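Pre-mRNA-processing-splicing factor 8 (Cryptococcus gattii serotype B, PDB 6MWY) contains, in its precursor form, an intein of the Hint family, which probably excises itself by protein splicing and joins the flanking host segments. Local coordinates at residues V137-V141 with D142-R146. Residues are numbered along the deposited sequence; the frame is centred on the assembly and turned at random.
Sequences VDITV and DDFVR
T140 and F144 are joined by the first turn of a short helix: the amide N of F144 donates to T140 O at 3.1 Å, nearly straight at 166° at the hydrogen. One residue on, V145 N reaches V141 O at 2.9 Å in a more bent bond. These two i to i+4 bonds start the helix directly at the end of strand 135-140, and the axes of the two segments stand at 89°, so the chain makes a right-angled corner. T140 occupies the N-cap position, but its hydroxyl makes no capping bond. OG1 lies anti to the backbone N (chi1 -156°) and bonds to the carbonyl O of H107, while CG2 is left beside the helix start, 3.5 Å from D143 CG. The close packing sets I139 against D143 and F144, and V141 against V145, with V141 and F144 buried. I139 is fully extended, which brings CG1 to 3.8 Å from D143 CB and CD1 to 4.2 Å from F144 CB. I139 CG2 approaches the F144 ring obliquely, and the ring meets Y155 edge-to-face and touches I180 and I183. V141 CG1 and V145 CG2, 4.2 Å apart, both belong to side chains resting on I183 and Y91. The solvent side is looser: R146 is exposed and reaches back through its guanidinium to partly exposed D143, NH2 pairing with OD1 in a salt bridge within segment 142-146, and one guanidinium face lies over D142 O, 3.9 Å from the plane. D142 directs OD2 to ND1 of H105. Backbone bonds from V137, I139 and V141 to strand 108-113 and H107 place this corner at the border of the six-stranded antiparallel sheet: edge strand 135-140 turns into helix 141-146, whose V141, F144 and V145 pack on strands 91-95, 108-113 and 176-185, a strand-to-helix junction in a chain of the Hint family.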
ATOM      1  N   VAL A 137       8.252   6.343  -8.553  1.00 69.90           N
ATOM      2  CA  VAL A 137       9.292   5.548  -7.900  1.00 62.11           C
ATOM      3  C   VAL A 137       8.649   4.430  -7.093  1.00 72.14           C
ATOM      4  O   VAL A 137       7.767   4.681  -6.266  1.00 72.10           O
ATOM      5  CB  VAL A 137      10.176   6.409  -6.974  1.00 74.86           C
ATOM      6  CG1 VAL A 137      11.105   5.526  -6.152  1.00 82.18           C
ATOM      7  CG2 VAL A 137      10.968   7.433  -7.778  1.00 83.93           C
ATOM      8  N   ASP A 138       9.109   3.202  -7.302  1.00 72.57           N
ATOM      9  CA  ASP A 138       8.722   2.066  -6.474  1.00 62.16           C
ATOM     10  C   ASP A 138       9.892   1.719  -5.560  1.00 59.86           C
ATOM     11  O   ASP A 138      10.992   1.431  -6.043  1.00 80.20           O
ATOM     12  CB  ASP A 138       8.320   0.867  -7.332  1.00 60.75           C
ATOM     13  CG  ASP A 138       7.024   1.101  -8.085  1.00 68.26           C
ATOM     14  OD1 ASP A 138       6.227   1.954  -7.639  1.00 81.37           O
ATOM     15  OD2 ASP A 138       6.796   0.431  -9.113  1.00 76.07           O
ATOM     16  N   ILE A 139       9.659   1.754  -4.249  1.00 65.26           N
ATOM     17  CA  ILE A 139      10.723   1.528  -3.271  1.00 63.66           C
ATOM     18  C   ILE A 139      10.168   0.689  -2.127  1.00 71.52           C
ATOM     19  O   ILE A 139       9.022   0.874  -1.710  1.00 74.75           O
ATOM     20  CB  ILE A 139      11.316   2.865  -2.764  1.00 69.87           C
ATOM     21  CG1 ILE A 139      12.453   2.625  -1.766  1.00 58.62           C
ATOM     22  CG2 ILE A 139      10.228   3.750  -2.168  1.00 57.46           C
ATOM     23  CD1 ILE A 139      13.225   3.874  -1.409  1.00 64.29           C
ATOM     24  N   THR A 140      10.974  -0.242  -1.623  1.00 66.85           N
ATOM     25  CA  THR A 140      10.496  -1.101  -0.550  1.00 62.43           C
ATOM     26  C   THR A 140      10.461  -0.329   0.770  1.00 67.13           C
ATOM     27  O   THR A 140      11.052   0.746   0.908  1.00 65.91           O
ATOM     28  CB  THR A 140      11.370  -2.352  -0.422  1.00 62.32           C
ATOM     29  OG1 THR A 140      10.619  -3.399   0.203  1.00 78.32           O
ATOM     30  CG2 THR A 140      12.606  -2.064   0.412  1.00 68.14           C
ATOM     31  N   VAL A 141       9.738  -0.884   1.746  1.00 64.94           N
ATOM     32  CA  VAL A 141       9.557  -0.177   3.012  1.00 54.24           C
ATOM     33  C   VAL A 141      10.876  -0.099   3.773  1.00 58.49           C
ATOM     34  O   VAL A 141      11.171   0.909   4.424  1.00 66.04           O
ATOM     35  CB  VAL A 141       8.439  -0.835   3.845  1.00 63.82           C
ATOM     36  CG1 VAL A 141       8.490  -0.364   5.292  1.00 55.43           C
ATOM     37  CG2 VAL A 141       7.081  -0.506   3.244  1.00 58.98           C
ATOM     38  N   ASP A 142      11.705  -1.142   3.678  1.00 55.13           N
ATOM     39  CA  ASP A 142      12.999  -1.137   4.359  1.00 72.67           C
ATOM     40  C   ASP A 142      13.900  -0.020   3.840  1.00 74.07           C
ATOM     41  O   ASP A 142      14.453   0.768   4.622  1.00 74.80           O
ATOM     42  CB  ASP A 142      13.686  -2.492   4.183  1.00 66.06           C
ATOM     43  CG  ASP A 142      13.486  -3.407   5.372  1.00 81.62           C
ATOM     44  OD1 ASP A 142      13.440  -2.900   6.513  1.00 82.02           O
ATOM     45  OD2 ASP A 142      13.378  -4.633   5.165  1.00 73.76           O
ATOM     46  N   ASP A 143      14.078   0.043   2.519  1.00 79.21           N
ATOM     47  CA  ASP A 143      14.934   1.066   1.929  1.00 68.11           C
ATOM     48  C   ASP A 143      14.441   2.462   2.280  1.00 63.43           C
ATOM     49  O   ASP A 143      15.238   3.336   2.639  1.00 78.42           O
ATOM     50  CB  ASP A 143      15.002   0.880   0.412  1.00 62.20           C
ATOM     51  CG  ASP A 143      15.641  -0.439   0.012  1.00 77.85           C
ATOM     52  OD1 ASP A 143      16.213  -1.114   0.892  1.00 75.01           O
ATOM     53  OD2 ASP A 143      15.566  -0.802  -1.181  1.00 77.42           O
ATOM     54  N   PHE A 144      13.126   2.685   2.198  1.00 65.02           N
ATOM     55  CA  PHE A 144      12.577   3.989   2.554  1.00 75.71           C
ATOM     56  C   PHE A 144      12.808   4.301   4.026  1.00 73.88           C
ATOM     57  O   PHE A 144      13.037   5.459   4.395  1.00 77.75           O
ATOM     58  CB  PHE A 144      11.085   4.037   2.226  1.00 60.34           C
ATOM     59  CG  PHE A 144      10.476   5.397   2.394  1.00 61.64           C
ATOM     60  CD1 PHE A 144       9.926   5.784   3.607  1.00 58.99           C
ATOM     61  CD2 PHE A 144      10.460   6.293   1.338  1.00 60.02           C
ATOM     62  CE1 PHE A 144       9.370   7.038   3.761  1.00 58.43           C
ATOM     63  CE2 PHE A 144       9.905   7.548   1.486  1.00 55.73           C
ATOM     64  CZ  PHE A 144       9.359   7.922   2.700  1.00 62.63           C
ATOM     65  N   VAL A 145      12.736   3.281   4.885  1.00 67.94           N
ATOM     66  CA  VAL A 145      13.026   3.471   6.303  1.00 65.69           C
ATOM     67  C   VAL A 145      14.458   3.947   6.491  1.00 68.91           C
ATOM     68  O   VAL A 145      14.723   4.879   7.260  1.00 73.95           O
ATOM     69  CB  VAL A 145      12.758   2.167   7.079  1.00 53.20           C
ATOM     70  CG1 VAL A 145      13.570   2.133   8.366  1.00 55.23           C
ATOM     71  CG2 VAL A 145      11.278   2.030   7.392  1.00 65.99           C
ATOM     72  N   ARG A 146      15.403   3.326   5.784  1.00 75.43           N
ATOM     73  CA  ARG A 146      16.809   3.678   5.939  1.00 82.06           C
ATOM     74  C   ARG A 146      17.187   4.992   5.265  1.00 83.37           C
ATOM     75  O   ARG A 146      18.286   5.500   5.517  1.00 95.73           O
ATOM     76  CB  ARG A 146      17.687   2.558   5.391  1.00 78.95           C
ATOM     77  CG  ARG A 146      17.659   1.304   6.226  1.00 64.87           C
ATOM     78  CD  ARG A 146      18.776   0.395   5.791  1.00 76.53           C
ATOM     79  NE  ARG A 146      18.623   0.011   4.394  1.00 78.66           N
ATOM     80  CZ  ARG A 146      17.974  -1.077   4.001  1.00 87.57           C
ATOM     81  NH1 ARG A 146      17.429  -1.879   4.905  1.00 92.62           N
ATOM     82  NH2 ARG A 146      17.869  -1.366   2.711  1.00 85.62           N
TER